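Local coordinates for protein saframycin Mx1 synthetase B (Legionella pneumophila subsp. pneumophila, PDB 3KXW) that belongs to the AMP-binding ANL superfamily and holds 5'-O-[(S)-(dodecanoyloxy)(hydroxy)phosphoryl]adenosine in a pocket, at residues S244-P249 / E524-V529. Sequence-based numbering, arbitrary orientation.
Sequences SFLQNP and EIFELV
L246 and E527 bring the two backbones closest, with their CA atoms 6.5 Å apart. Two helices meet here: the short helix 242-247 at its last turn, and the middle of the long helix 515-533. The contact joins the AMP-binding region of this ANL-superfamily protein to its smaller C-terminal region. At N248 the first chain leaves helical geometry, while N248 N still bonds back to F245 O at 3.1 Å. The second segment stays helical throughout.

The interface is small, 187 Å² summed over both sides, and has an apolar half and a polar half. In the apolar half L246 points at the other helix. Its CD2 reaches the edge of the F526 ring, near the ring plane, 3.8 Å from F526 CE2. The two side chains cross at about a right angle. F526 has CG anti to its backbone N (chi1 -170°), which swings the ring edge to L246 CD2. The other methyl, L246 CD1, lies 4.2 Å from E527 CA and so rests against the backbone of the facing helix. Y273 of helix 269-277 serves both sides: its ring meets that of F526, and its OH is hydrogen-bonded to L246 O.

The polar half is more exposed. E527 points at the first helix. Its CG lies anti to the backbone N (chi1 176°), and the chain stays extended beyond it. This carries the carboxylate to the side-chain amide of Q247. The amide and carboxylate planes are 72° apart. A water also bridges the helices. It donates to L246 O at 3.4 Å, a weak bond, and to E527 OE1, from which it is modelled only 2.5 Å away, so that length is doubtful.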
loop_
_atom_site.group_PDB
_atom_site.type_symbol
_atom_site.label_atom_id
_atom_site.label_comp_id
_atom_site.label_asym_id
_atom_site.label_seq_id
_atom_site.Cartn_x
_atom_site.Cartn_y
_atom_site.Cartn_z
ATOM N N SER A 244 -12.793 -7.602 1.485
ATOM C CA SER A 244 -13.320 -8.227 2.701
ATOM C C SER A 244 -13.179 -7.302 3.900
ATOM O O SER A 244 -14.093 -7.165 4.718
ATOM C CB SER A 244 -12.611 -9.570 2.961
ATOM O OG SER A 244 -13.047 -10.529 2.015
ATOM N N PHE A 245 -12.022 -6.660 4.004
ATOM C CA PHE A 245 -11.815 -5.706 5.084
ATOM C C PHE A 245 -12.819 -4.538 5.033
ATOM O O PHE A 245 -13.456 -4.207 6.038
ATOM C CB PHE A 245 -10.393 -5.142 5.055
ATOM C CG PHE A 245 -10.196 -4.037 6.033
ATOM C CD1 PHE A 245 -10.383 -4.271 7.385
ATOM C CD2 PHE A 245 -9.899 -2.758 5.607
ATOM C CE1 PHE A 245 -10.256 -3.245 8.306
ATOM C CE2 PHE A 245 -9.750 -1.732 6.520
ATOM C CZ PHE A 245 -9.936 -1.974 7.869
ATOM N N LEU A 246 -12.947 -3.918 3.866
ATOM C CA LEU A 246 -13.813 -2.746 3.728
ATOM C C LEU A 246 -15.268 -3.076 3.964
ATOM O O LEU A 246 -15.985 -2.314 4.606
ATOM C CB LEU A 246 -13.600 -2.061 2.376
ATOM C CG LEU A 246 -12.245 -1.356 2.212
ATOM C CD1 LEU A 246 -12.218 -0.610 0.905
ATOM C CD2 LEU A 246 -11.959 -0.374 3.337
ATOM N N GLN A 247 -15.709 -4.232 3.488
ATOM C CA GLN A 247 -17.079 -4.659 3.755
ATOM C C GLN A 247 -17.363 -4.932 5.224
ATOM O O GLN A 247 -18.505 -4.812 5.665
ATOM C CB GLN A 247 -17.394 -5.920 2.963
ATOM C CG GLN A 247 -17.468 -5.695 1.480
ATOM C CD GLN A 247 -18.887 -5.546 0.999
ATOM O OE1 GLN A 247 -19.310 -4.455 0.592
ATOM N NE2 GLN A 247 -19.643 -6.639 1.047
ATOM N N ASN A 248 -16.347 -5.339 5.981
ATOM C CA ASN A 248 -16.568 -5.804 7.352
ATOM C C ASN A 248 -15.262 -5.739 8.111
ATOM O O ASN A 248 -14.604 -6.758 8.290
ATOM C CB ASN A 248 -17.066 -7.270 7.343
ATOM C CG ASN A 248 -17.436 -7.780 8.730
ATOM O OD1 ASN A 248 -17.782 -6.994 9.625
ATOM N ND2 ASN A 248 -17.366 -9.109 8.918
ATOM N N PRO A 249 -14.875 -4.535 8.559
ATOM C CA PRO A 249 -13.547 -4.316 9.148
ATOM C C PRO A 249 -13.354 -5.108 10.430
ATOM O O PRO A 249 -12.214 -5.437 10.789
ATOM C CB PRO A 249 -13.526 -2.806 9.466
ATOM C CG PRO A 249 -14.720 -2.232 8.808
ATOM C CD PRO A 249 -15.694 -3.320 8.527
ATOM N N GLU A 524 -20.403 2.954 0.897
ATOM C CA GLU A 524 -20.332 2.598 -0.519
ATOM C C GLU A 524 -19.425 3.554 -1.252
ATOM O O GLU A 524 -18.669 3.160 -2.145
ATOM C CB GLU A 524 -21.730 2.622 -1.157
ATOM C CG GLU A 524 -22.560 1.417 -0.775
ATOM C CD GLU A 524 -24.047 1.592 -1.044
ATOM O OE1 GLU A 524 -24.494 2.737 -1.291
ATOM O OE2 GLU A 524 -24.778 0.579 -0.978
ATOM N N ILE A 525 -19.505 4.827 -0.885
ATOM C CA ILE A 525 -18.642 5.799 -1.510
ATOM C C ILE A 525 -17.182 5.495 -1.156
ATOM O O ILE A 525 -16.327 5.432 -2.032
ATOM C CB ILE A 525 -19.016 7.215 -1.101
ATOM C CG1 ILE A 525 -20.368 7.572 -1.732
ATOM C CG2 ILE A 525 -17.936 8.172 -1.570
ATOM C CD1 ILE A 525 -21.024 8.857 -1.140
ATOM N N PHE A 526 -16.909 5.276 0.123
ATOM C CA PHE A 526 -15.542 4.971 0.525
ATOM C C PHE A 526 -14.993 3.762 -0.232
ATOM O O PHE A 526 -13.886 3.808 -0.797
ATOM C CB PHE A 526 -15.413 4.786 2.048
ATOM C CG PHE A 526 -13.981 4.706 2.505
ATOM C CD1 PHE A 526 -13.301 5.840 2.921
ATOM C CD2 PHE A 526 -13.308 3.503 2.461
ATOM C CE1 PHE A 526 -11.962 5.755 3.334
ATOM C CE2 PHE A 526 -11.977 3.408 2.849
ATOM C CZ PHE A 526 -11.306 4.546 3.283
ATOM N N GLU A 527 -15.771 2.690 -0.276
ATOM C CA GLU A 527 -15.351 1.477 -0.998
ATOM C C GLU A 527 -15.114 1.695 -2.500
ATOM O O GLU A 527 -14.128 1.225 -3.076
ATOM C CB GLU A 527 -16.362 0.358 -0.763
ATOM C CG GLU A 527 -16.064 -0.920 -1.540
ATOM C CD GLU A 527 -17.209 -1.932 -1.444
ATOM O OE1 GLU A 527 -17.663 -2.231 -0.309
ATOM O OE2 GLU A 527 -17.671 -2.398 -2.502
ATOM N N LEU A 528 -16.004 2.444 -3.136
ATOM C CA LEU A 528 -15.858 2.729 -4.558
ATOM C C LEU A 528 -14.563 3.425 -4.903
ATOM O O LEU A 528 -13.873 3.031 -5.843
ATOM C CB LEU A 528 -17.037 3.575 -5.059
ATOM C CG LEU A 528 -16.980 3.950 -6.537
ATOM C CD1 LEU A 528 -17.182 2.708 -7.409
ATOM C CD2 LEU A 528 -18.043 4.990 -6.860
ATOM N N VAL A 529 -14.233 4.484 -4.166
ATOM C CA VAL A 529 -13.037 5.255 -4.467
ATOM C C VAL A 529 -11.770 4.434 -4.145
ATOM O O VAL A 529 -10.773 4.483 -4.863
ATOM C CB VAL A 529 -13.049 6.585 -3.681
ATOM C CG1 VAL A 529 -11.759 7.343 -3.910
ATOM C CG2 VAL A 529 -14.279 7.419 -4.102
HETATM O O HOH W 1 -17.943 -1.338 2.000
#